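Local coordinates for protein polysialic acid O-acetyltransferase (Escherichia coli, PDB 3JQY) that transfers acetyl groups from acetyl-CoA to the O7 or O9 hydroxyls of capsular polysialic acid, working as a trimer, at residues T112-D123 against C133-S144; I165-V176 against S183-S194. One frame throughout, in Å; residues are numbered along the deposited sequence. Where two conformers were deposited one is given.

In the fold
Along the chain the two contacts come in series: contact 1 closes before contact 2 opens, so they neither nest nor cross. Each joins one coil of the left-handed beta-helix to the next. In contact 1, residues 112-123 meet 133-144 after a short excursion through strand 126-129. In contact 2, residues 165-176 meet 183-194 after six further residues. Contact 1 pairs strand 113-114 with 134-135 and 119-121 with 139-142, on two faces; contact 2 pairs 164-166 with 183-184 and 171-172 with 189-190. They share the sheet where strands 134-135 and 171-172 are neighbours. There Val172 N lies 2.9 Å from Met134 O, probably a hydrogen bond.

Contact 1. Residues T112-D123 against C133-S144; sequences TTIGAGFEVVTD and CMIARDVILRAS
Thr112 meets Cys133 through its hydroxyl: Cys133 N donates to Thr112 OG1 at 2.9 Å. The same OG1 bonds to Gly130 O. It lies opposite the carbonyl carbon (chi1 -80°), while the methyl CG2 rests on Cys133. A valine here would probably leave both Cys133 N and Gly130 O without this partner.

Backbone bonds join two pairs of parallel strands. Thr113 N reaches Cys133 O, and Ile135 N returns to Thr113 O. Past the corner, Leu141 N meets Glu119 O at 2.8 Å and Val121 N meets Leu141 O. At the corner, Asp138 N binds Ala116 O in the carbonyl plane.

Apolar contacts line the inner face. Ile114 CG1 lies alongside Ile135 CB at 3.9 Å. Ile114 CG2 sits over one face of the Phe118 ring, near its rim. Leu141 CD1 comes within 4.0 Å of Phe118 CE1.

On the outer face the Glu119 carboxylate lies alongside Ile140; Glu119 OE2 is 3.7 Å from Ile140 CD1. Water 3 joins Glu119 OE1 to Arg142 NH2, reaching the guanidinium at its edge. Water 2 grips the corner, donating to Gly115 O and Ala136 O and accepting from Val139 N.

Short parallel strands joined by tight corners, stacked coil on coil with aliphatic side chains inward, are the left-handed beta-helix of hexapeptide-repeat acyltransferases.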
loop_
_atom_site.group_PDB
_atom_site.type_symbol
_atom_site.label_atom_id
_atom_site.label_comp_id
_atom_site.label_asym_id
_atom_site.label_seq_id
_atom_site.Cartn_x
_atom_site.Cartn_y
_atom_site.Cartn_z
ATOM N N THR B 112 -10.196 4.865 22.340
ATOM C CA THR B 112 -9.332 4.529 21.221
ATOM C C THR B 112 -9.958 5.046 19.926
ATOM O O THR B 112 -11.173 4.967 19.744
ATOM C CB THR B 112 -9.103 3.007 21.161
ATOM O OG1 THR B 112 -8.094 2.648 22.119
ATOM C CG2 THR B 112 -8.679 2.563 19.765
ATOM N N THR B 113 -9.136 5.600 19.040
ATOM C CA THR B 113 -9.625 6.096 17.757
ATOM C C THR B 113 -9.077 5.260 16.615
ATOM O O THR B 113 -7.905 4.884 16.616
ATOM C CB THR B 113 -9.283 7.584 17.543
ATOM O OG1 THR B 113 -7.859 7.765 17.516
ATOM C CG2 THR B 113 -9.866 8.406 18.680
ATOM N N ILE B 114 -9.941 4.954 15.655
ATOM C CA ILE B 114 -9.574 4.068 14.557
ATOM C C ILE B 114 -10.013 4.681 13.236
ATOM O O ILE B 114 -11.185 5.022 13.050
ATOM C CB ILE B 114 -10.221 2.683 14.725
ATOM C CG1 ILE B 114 -9.672 1.990 15.983
ATOM C CG2 ILE B 114 -10.018 1.851 13.471
ATOM C CD1 ILE B 114 -10.483 0.784 16.447
ATOM N N GLY B 115 -9.060 4.821 12.322
ATOM C CA GLY B 115 -9.312 5.459 11.041
ATOM C C GLY B 115 -9.976 4.582 9.990
ATOM O O GLY B 115 -10.043 3.358 10.118
ATOM N N ALA B 116 -10.458 5.225 8.930
ATOM C CA ALA B 116 -11.109 4.524 7.833
ATOM C C ALA B 116 -10.177 3.484 7.222
ATOM O O ALA B 116 -8.967 3.681 7.167
ATOM C CB ALA B 116 -11.568 5.528 6.765
ATOM N N GLY B 117 -10.745 2.381 6.747
ATOM C CA GLY B 117 -9.952 1.355 6.099
ATOM C C GLY B 117 -9.479 0.284 7.062
ATOM O O GLY B 117 -8.732 -0.610 6.684
ATOM N N PHE B 118 -9.920 0.378 8.309
ATOM C CA PHE B 118 -9.604 -0.621 9.334
ATOM C C PHE B 118 -10.161 -1.989 8.951
ATOM O O PHE B 118 -11.303 -2.089 8.497
ATOM C CB PHE B 118 -10.214 -0.155 10.651
ATOM C CG PHE B 118 -9.866 -1.007 11.842
ATOM C CD1 PHE B 118 -8.554 -1.160 12.248
ATOM C CD2 PHE B 118 -10.874 -1.602 12.594
ATOM C CE1 PHE B 118 -8.244 -1.916 13.375
ATOM C CE2 PHE B 118 -10.575 -2.357 13.713
ATOM C CZ PHE B 118 -9.260 -2.517 14.104
ATOM N N GLU B 119 -9.353 -3.040 9.112
ATOM C CA GLU B 119 -9.823 -4.416 8.903
ATOM C C GLU B 119 -9.297 -5.324 10.002
ATOM O O GLU B 119 -8.110 -5.273 10.332
ATOM C CB GLU B 119 -9.328 -4.994 7.567
ATOM C CG GLU B 119 -9.483 -4.118 6.332
ATOM C CD GLU B 119 -8.831 -4.749 5.103
ATOM O OE1 GLU B 119 -8.635 -5.987 5.106
ATOM O OE2 GLU B 119 -8.509 -4.011 4.138
ATOM N N VAL B 120 -10.167 -6.166 10.558
ATOM C CA VAL B 120 -9.726 -7.235 11.456
ATOM C C VAL B 120 -10.082 -8.596 10.872
ATOM O O VAL B 120 -11.227 -8.820 10.474
ATOM C CB VAL B 120 -10.353 -7.117 12.857
ATOM C CG1 VAL B 120 -9.956 -8.324 13.707
ATOM C CG2 VAL B 120 -9.912 -5.820 13.526
ATOM N N VAL B 121 -9.095 -9.493 10.823
ATOM C CA VAL B 121 -9.279 -10.850 10.308
ATOM C C VAL B 121 -8.944 -11.843 11.420
ATOM O O VAL B 121 -7.877 -11.759 12.014
ATOM C CB VAL B 121 -8.316 -11.119 9.130
ATOM C CG1 VAL B 121 -8.567 -12.499 8.534
ATOM C CG2 VAL B 121 -8.440 -10.030 8.074
ATOM N N THR B 122 -9.839 -12.791 11.692
ATOM C CA THR B 122 -9.595 -13.771 12.749
ATOM C C THR B 122 -9.920 -15.194 12.308
ATOM O O THR B 122 -10.467 -15.415 11.229
ATOM C CB THR B 122 -10.474 -13.489 13.983
ATOM O OG1 THR B 122 -11.854 -13.531 13.594
ATOM C CG2 THR B 122 -10.167 -12.126 14.580
ATOM N N ASP B 123 -9.583 -16.152 13.165
ATOM C CA ASP B 123 -10.027 -17.536 13.009
ATOM C C ASP B 123 -9.773 -18.271 14.316
ATOM O O ASP B 123 -8.646 -18.691 14.591
ATOM C CB ASP B 123 -9.294 -18.223 11.854
ATOM C CG ASP B 123 -9.795 -19.637 11.598
ATOM O OD1 ASP B 123 -10.722 -20.088 12.302
ATOM O OD2 ASP B 123 -9.262 -20.296 10.682
ATOM N N CYS B 133 -5.585 4.150 22.401
ATOM C CA CYS B 133 -4.776 3.972 21.195
ATOM C C CYS B 133 -5.168 4.941 20.081
ATOM O O CYS B 133 -6.304 5.426 20.023
ATOM C CB CYS B 133 -4.845 2.528 20.680
ATOM S SG CYS B 133 -3.998 1.331 21.743
ATOM N N MET B 134 -4.205 5.231 19.214
ATOM C CA MET B 134 -4.449 6.024 18.019
ATOM C C MET B 134 -4.109 5.152 16.821
ATOM O O MET B 134 -2.937 4.922 16.522
ATOM C CB MET B 134 -3.590 7.294 18.021
ATOM C CG MET B 134 -3.832 8.210 16.815
ATOM S SD MET B 134 -3.090 9.847 17.033
ATOM C CE MET B 134 -1.345 9.440 16.976
ATOM N N ILE B 135 -5.144 4.635 16.166
ATOM C CA ILE B 135 -4.973 3.784 14.997
ATOM C C ILE B 135 -5.305 4.597 13.749
ATOM O O ILE B 135 -6.441 5.046 13.576
ATOM C CB ILE B 135 -5.901 2.552 15.071
ATOM C CG1 ILE B 135 -5.772 1.837 16.428
ATOM C CG2 ILE B 135 -5.650 1.613 13.898
ATOM C CD1 ILE B 135 -4.351 1.495 16.822
ATOM N N ALA B 136 -4.316 4.801 12.884
ATOM C CA ALA B 136 -4.505 5.624 11.695
ATOM C C ALA B 136 -5.313 4.887 10.630
ATOM O O ALA B 136 -5.797 3.776 10.861
ATOM C CB ALA B 136 -3.158 6.053 11.135
ATOM N N ARG B 137 -5.446 5.506 9.462
ATOM C CA ARG B 137 -6.221 4.912 8.382
ATOM C C ARG B 137 -5.514 3.710 7.780
ATOM O O ARG B 137 -4.287 3.602 7.836
ATOM C CB ARG B 137 -6.502 5.951 7.290
ATOM C CG ARG B 137 -7.393 7.083 7.774
ATOM C CD ARG B 137 -7.924 7.929 6.624
ATOM N NE ARG B 137 -8.955 8.856 7.087
ATOM C CZ ARG B 137 -9.891 9.392 6.307
ATOM N NH1 ARG B 137 -9.932 9.096 5.014
ATOM N NH2 ARG B 137 -10.787 10.222 6.820
ATOM N N ASP B 138 -6.306 2.810 7.203
ATOM C CA ASP B 138 -5.792 1.651 6.480
ATOM C C ASP B 138 -4.884 0.776 7.331
ATOM O O ASP B 138 -3.787 0.412 6.910
ATOM C CB ASP B 138 -5.072 2.092 5.204
ATOM C CG ASP B 138 -5.997 2.806 4.239
ATOM O OD1 ASP B 138 -7.182 2.424 4.166
ATOM O OD2 ASP B 138 -5.539 3.742 3.554
ATOM N N VAL B 139 -5.352 0.448 8.532
ATOM C CA VAL B 139 -4.641 -0.484 9.389
ATOM C C VAL B 139 -5.344 -1.834 9.377
ATOM O O VAL B 139 -6.541 -1.916 9.647
ATOM C CB VAL B 139 -4.550 0.029 10.829
ATOM C CG1 VAL B 139 -3.985 -1.048 11.747
ATOM C CG2 VAL B 139 -3.690 1.290 10.883
ATOM N N ILE B 140 -4.582 -2.883 9.058
ATOM C CA ILE B 140 -5.103 -4.245 9.012
ATOM C C ILE B 140 -4.506 -5.079 10.138
ATOM O O ILE B 140 -3.291 -5.158 10.283
ATOM C CB ILE B 140 -4.779 -4.927 7.667
ATOM C CG1 ILE B 140 -5.389 -4.135 6.505
ATOM C CG2 ILE B 140 -5.286 -6.369 7.662
ATOM C CD1 ILE B 140 -4.960 -4.635 5.132
ATOM N N LEU B 141 -5.367 -5.675 10.954
ATOM C CA LEU B 141 -4.900 -6.635 11.955
ATOM C C LEU B 141 -5.260 -8.037 11.471
ATOM O O LEU B 141 -6.424 -8.442 11.532
ATOM C CB LEU B 141 -5.519 -6.337 13.325
ATOM C CG LEU B 141 -5.406 -4.887 13.814
ATOM C CD1 LEU B 141 -6.028 -4.704 15.205
ATOM C CD2 LEU B 141 -3.944 -4.420 13.815
ATOM N N ARG B 142 -4.264 -8.762 10.963
ATOM C CA ARG B 142 -4.511 -10.036 10.283
ATOM C C ARG B 142 -4.038 -11.223 11.120
ATOM O O ARG B 142 -2.892 -11.649 11.011
ATOM C CB ARG B 142 -3.832 -10.049 8.906
ATOM C CG ARG B 142 -4.291 -11.187 7.999
ATOM C CD ARG B 142 -3.560 -11.197 6.646
ATOM N NE ARG B 142 -3.804 -9.985 5.859
ATOM C CZ ARG B 142 -4.915 -9.740 5.170
ATOM N NH1 ARG B 142 -5.909 -10.624 5.164
ATOM N NH2 ARG B 142 -5.035 -8.605 4.487
ATOM N N ALA B 143 -4.928 -11.753 11.956
ATOM C CA ALA B 143 -4.558 -12.815 12.895
ATOM C C ALA B 143 -4.635 -14.207 12.276
ATOM O O ALA B 143 -4.227 -15.192 12.896
ATOM C CB ALA B 143 -5.427 -12.746 14.141
ATOM N N SER B 144 -5.178 -14.282 11.065
ATOM C CA SER B 144 -5.267 -15.538 10.322
ATOM C C SER B 144 -4.747 -15.352 8.900
ATOM O O SER B 144 -5.007 -14.321 8.271
ATOM C CB SER B 144 -6.715 -16.020 10.276
ATOM O OG SER B 144 -6.858 -17.089 9.351
HETATM O O HOH W 1 -7.199 7.530 14.828
HETATM O O HOH W 2 -7.467 1.809 10.015
HETATM O O HOH W 3 -7.151 -7.198 2.862
HETATM O O HOH W 4 -6.280 -19.627 10.117
#

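Contact 2. Residues I165-V176 against S183-S194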
loop_
_atom_site.group_PDB
_atom_site.type_symbol
_atom_site.label_atom_id
_atom_site.label_comp_id
_atom_site.label_asym_id
_atom_site.label_seq_id
_atom_site.Cartn_x
_atom_site.Cartn_y
_atom_site.Cartn_z
ATOM N N ILE B 165 -2.251 -8.632 19.960
ATOM C CA ILE B 165 -2.518 -7.879 21.181
ATOM C C ILE B 165 -1.834 -6.525 21.113
ATOM O O ILE B 165 -0.612 -6.429 21.217
ATOM C CB ILE B 165 -2.032 -8.637 22.441
ATOM C CG1 ILE B 165 -2.618 -10.049 22.477
ATOM C CG2 ILE B 165 -2.411 -7.873 23.704
ATOM C CD1 ILE B 165 -4.130 -10.097 22.440
ATOM N N ILE B 166 -2.625 -5.483 20.898
ATOM C CA ILE B 166 -2.108 -4.125 20.932
ATOM C C ILE B 166 -2.379 -3.541 22.314
ATOM O O ILE B 166 -3.524 -3.395 22.720
ATOM C CB ILE B 166 -2.750 -3.256 19.834
ATOM C CG1 ILE B 166 -2.554 -3.919 18.466
ATOM C CG2 ILE B 166 -2.178 -1.838 19.864
ATOM C CD1 ILE B 166 -3.292 -3.246 17.343
ATOM N N SER B 167 -1.311 -3.237 23.047
ATOM C CA SER B 167 -1.457 -2.716 24.403
ATOM C C SER B 167 -2.098 -1.335 24.414
ATOM O O SER B 167 -2.272 -0.708 23.372
ATOM C CB SER B 167 -0.103 -2.665 25.111
ATOM O OG SER B 167 0.403 -3.972 25.328
ATOM N N SER B 168 -2.431 -0.855 25.607
ATOM C CA SER B 168 -2.950 0.496 25.740
ATOM C C SER B 168 -1.908 1.515 25.307
ATOM O O SER B 168 -0.705 1.301 25.455
ATOM C CB SER B 168 -3.387 0.767 27.185
ATOM O OG SER B 168 -4.505 -0.039 27.527
ATOM N N TYR B 169 -2.391 2.626 24.766
ATOM C CA TYR B 169 -1.555 3.773 24.424
ATOM C C TYR B 169 -0.500 3.432 23.365
ATOM O O TYR B 169 0.692 3.704 23.533
ATOM C CB TYR B 169 -0.925 4.409 25.676
ATOM C CG TYR B 169 -0.559 5.859 25.450
ATOM C CD1 TYR B 169 -1.542 6.793 25.175
ATOM C CD2 TYR B 169 0.766 6.283 25.480
ATOM C CE1 TYR B 169 -1.233 8.123 24.943
ATOM C CE2 TYR B 169 1.092 7.632 25.257
ATOM C CZ TYR B 169 0.082 8.539 24.988
ATOM O OH TYR B 169 0.370 9.868 24.754
ATOM N N VAL B 170 -0.968 2.842 22.272
ATOM C CA VAL B 170 -0.133 2.580 21.107
ATOM C C VAL B 170 -0.598 3.419 19.923
ATOM O O VAL B 170 -1.795 3.580 19.700
ATOM C CB VAL B 170 -0.153 1.082 20.731
ATOM C CG1 VAL B 170 0.504 0.852 19.377
ATOM C CG2 VAL B 170 0.554 0.275 21.814
ATOM N N TRP B 171 0.363 3.956 19.175
ATOM C CA TRP B 171 0.080 4.689 17.946
ATOM C C TRP B 171 0.436 3.786 16.771
ATOM O O TRP B 171 1.613 3.458 16.565
ATOM C CB TRP B 171 0.892 5.987 17.913
ATOM C CG TRP B 171 0.869 6.735 16.590
ATOM C CD1 TRP B 171 -0.001 6.560 15.557
ATOM C CD2 TRP B 171 1.752 7.797 16.197
ATOM N NE1 TRP B 171 0.290 7.438 14.531
ATOM C CE2 TRP B 171 1.360 8.212 14.905
ATOM C CE3 TRP B 171 2.835 8.431 16.811
ATOM C CZ2 TRP B 171 2.025 9.223 14.213
ATOM C CZ3 TRP B 171 3.488 9.445 16.125
ATOM C CH2 TRP B 171 3.082 9.828 14.840
ATOM N N VAL B 172 -0.579 3.329 16.038
ATOM C CA VAL B 172 -0.324 2.563 14.824
ATOM C C VAL B 172 -0.522 3.488 13.625
ATOM O O VAL B 172 -1.588 4.069 13.434
ATOM C CB VAL B 172 -1.202 1.306 14.702
ATOM C CG1 VAL B 172 -0.846 0.535 13.425
ATOM C CG2 VAL B 172 -1.015 0.395 15.919
ATOM N N GLY B 173 0.539 3.642 12.849
ATOM C CA GLY B 173 0.552 4.538 11.707
ATOM C C GLY B 173 -0.269 4.072 10.525
ATOM O O GLY B 173 -0.774 2.944 10.492
ATOM N N ARG B 174 -0.392 4.961 9.544
ATOM C CA ARG B 174 -1.185 4.714 8.352
ATOM C C ARG B 174 -0.607 3.607 7.469
ATOM O O ARG B 174 0.612 3.444 7.364
ATOM C CB ARG B 174 -1.299 6.020 7.564
ATOM C CG ARG B 174 -1.888 5.903 6.182
ATOM C CD ARG B 174 -1.906 7.300 5.551
ATOM N NE ARG B 174 -2.176 7.263 4.119
ATOM C CZ ARG B 174 -1.999 8.295 3.300
ATOM N NH1 ARG B 174 -1.536 9.455 3.768
ATOM N NH2 ARG B 174 -2.278 8.165 2.011
ATOM N N ASN B 175 -1.468 2.832 6.854
ATOM C CA ASN B 175 -1.068 1.844 5.904
ATOM C C ASN B 175 -0.146 0.788 6.499
ATOM O O ASN B 175 0.869 0.532 5.968
ATOM C CB ASN B 175 -0.415 2.477 4.678
ATOM C CG ASN B 175 -0.254 1.517 3.542
ATOM O OD1 ASN B 175 -0.959 0.555 3.434
ATOM N ND2 ASN B 175 0.697 1.805 2.672
ATOM N N VAL B 176 -0.638 0.176 7.562
ATOM C CA VAL B 176 0.145 -0.794 8.322
ATOM C C VAL B 176 -0.630 -2.095 8.405
ATOM O O VAL B 176 -1.844 -2.074 8.569
ATOM C CB VAL B 176 0.331 -0.316 9.774
ATOM C CG1 VAL B 176 0.738 -1.478 10.689
ATOM C CG2 VAL B 176 1.355 0.810 9.843
ATOM N N SER B 183 2.393 -9.014 19.476
ATOM C CA SER B 183 2.036 -8.107 20.560
ATOM C C SER B 183 2.807 -6.806 20.372
ATOM O O SER B 183 3.988 -6.828 20.014
ATOM C CB SER B 183 2.417 -8.716 21.908
ATOM O OG SER B 183 1.595 -9.830 22.206
ATOM N N VAL B 184 2.137 -5.682 20.610
ATOM C CA VAL B 184 2.782 -4.371 20.598
ATOM C C VAL B 184 2.656 -3.740 21.977
ATOM O O VAL B 184 1.550 -3.520 22.469
ATOM C CB VAL B 184 2.159 -3.426 19.563
ATOM C CG1 VAL B 184 2.839 -2.068 19.630
ATOM C CG2 VAL B 184 2.285 -4.014 18.158
ATOM N N GLY B 185 3.797 -3.466 22.602
ATOM C CA GLY B 185 3.820 -2.960 23.963
ATOM C C GLY B 185 3.325 -1.535 24.109
ATOM O O GLY B 185 3.292 -0.773 23.148
ATOM N N SER B 186 2.959 -1.178 25.335
ATOM C CA SER B 186 2.373 0.126 25.633
ATOM C C SER B 186 3.340 1.274 25.337
ATOM O O SER B 186 4.542 1.160 25.571
ATOM C CB SER B 186 1.930 0.146 27.108
ATOM O OG SER B 186 1.311 1.366 27.450
ATOM N N GLY B 187 2.813 2.370 24.797
ATOM C CA GLY B 187 3.621 3.544 24.511
ATOM C C GLY B 187 4.368 3.499 23.196
ATOM O O GLY B 187 5.052 4.455 22.820
ATOM N N SER B 188 4.255 2.383 22.494
ATOM C CA SER B 188 5.030 2.199 21.273
ATOM C C SER B 188 4.366 2.816 20.048
ATOM O O SER B 188 3.180 3.176 20.070
ATOM C CB SER B 188 5.311 0.713 21.049
ATOM O OG SER B 188 6.153 0.228 22.078
ATOM N N VAL B 189 5.153 2.921 18.984
ATOM C CA VAL B 189 4.743 3.565 17.740
ATOM C C VAL B 189 5.083 2.656 16.569
ATOM O O VAL B 189 6.220 2.193 16.452
ATOM C CB VAL B 189 5.492 4.884 17.548
ATOM C CG1 VAL B 189 5.162 5.496 16.193
ATOM C CG2 VAL B 189 5.186 5.855 18.678
ATOM N N ILE B 190 4.105 2.376 15.712
ATOM C CA ILE B 190 4.377 1.626 14.484
ATOM C C ILE B 190 4.351 2.599 13.310
ATOM O O ILE B 190 3.360 3.298 13.095
ATOM C CB ILE B 190 3.346 0.501 14.228
ATOM C CG1 ILE B 190 3.267 -0.453 15.426
ATOM C CG2 ILE B 190 3.700 -0.264 12.949
ATOM C CD1 ILE B 190 4.604 -1.093 15.800
ATOM N N GLY B 191 5.439 2.642 12.551
ATOM C CA GLY B 191 5.573 3.627 11.491
ATOM C C GLY B 191 4.731 3.356 10.267
ATOM O O GLY B 191 4.417 2.202 9.948
ATOM N N TYR B 192 4.372 4.433 9.571
ATOM C CA TYR B 192 3.687 4.349 8.284
ATOM C C TYR B 192 4.256 3.229 7.430
ATOM O O TYR B 192 5.479 3.084 7.329
ATOM C CB TYR B 192 3.856 5.660 7.499
ATOM C CG TYR B 192 3.348 5.532 6.081
ATOM C CD1 TYR B 192 2.062 5.933 5.744
ATOM C CD2 TYR B 192 4.137 4.960 5.092
ATOM C CE1 TYR B 192 1.580 5.786 4.453
ATOM C CE2 TYR B 192 3.667 4.807 3.802
ATOM C CZ TYR B 192 2.388 5.216 3.490
ATOM O OH TYR B 192 1.923 5.064 2.205
ATOM N N GLY B 193 3.375 2.444 6.811
ATOM C CA GLY B 193 3.788 1.503 5.782
ATOM C C GLY B 193 4.346 0.190 6.305
ATOM O O GLY B 193 4.743 -0.676 5.525
ATOM N N SER B 194 4.378 0.033 7.622
ATOM C CA SER B 194 4.993 -1.161 8.199
ATOM C C SER B 194 4.193 -2.433 7.930
ATOM O O SER B 194 2.975 -2.396 7.796
ATOM C CB SER B 194 5.154 -0.992 9.713
ATOM O OG SER B 194 6.041 0.074 10.005
HETATM O O HOH W 5 1.671 -2.005 5.238
#
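Tyr192 has CG opposite its backbone N (chi1 171°), which lays the ring beside Arg174. The arginine takes the same first torsion (chi1 170°) and stays extended to NE. The two side chains run alongside and point the same way. Arg174 CD meets the ring at its edge, and the guanidinium and ring planes stand 84° apart. Tyr192 CD1 lies 3.8 Å from Arg174 CB. Asn175 passes obliquely by the ring, its CB 3.9 Å from Tyr192 CE1. The charged end of Arg174 forms a salt bridge with Glu119 of the third subunit.

Trp171 and Val189 also lie side by side. Val189 CG1 sits over one face of the indole, toward its rim, 3.8 Å from Trp171 CE3. His147 of the third subunit packs edge-to-face with this indole; His147 belongs to the acetyl-CoA site inferred by similarity.

Parallel strand pairs 165-166 with 183-184 and 171-172 with 189-190 are two sides of successive coils in the left-handed beta-helix. Ile190 N donates to Trp171 O at 2.8 Å, nearly straight. Trp171 N donates to Ser188 O, and Val184 N to Ile165 O.

Inside the coils, Val170 CG1 meets Val184 CG1 at 3.7 Å. Val176 crosses Ile190 at about a right angle, with Val176 CG1 3.9 Å from Ile190 CG2.

The corners are held by polar atoms. Ser186 OG donates to Ser168 O at 2.8 Å from above the carbonyl plane. Gly193 N donates to Arg174 O. At the type II turn from Gly191 to Ser194, Gly191 O accepts from both Ser194 N and Ser194 OG on the same face of its plane, the hydroxyl at 2.7 Å.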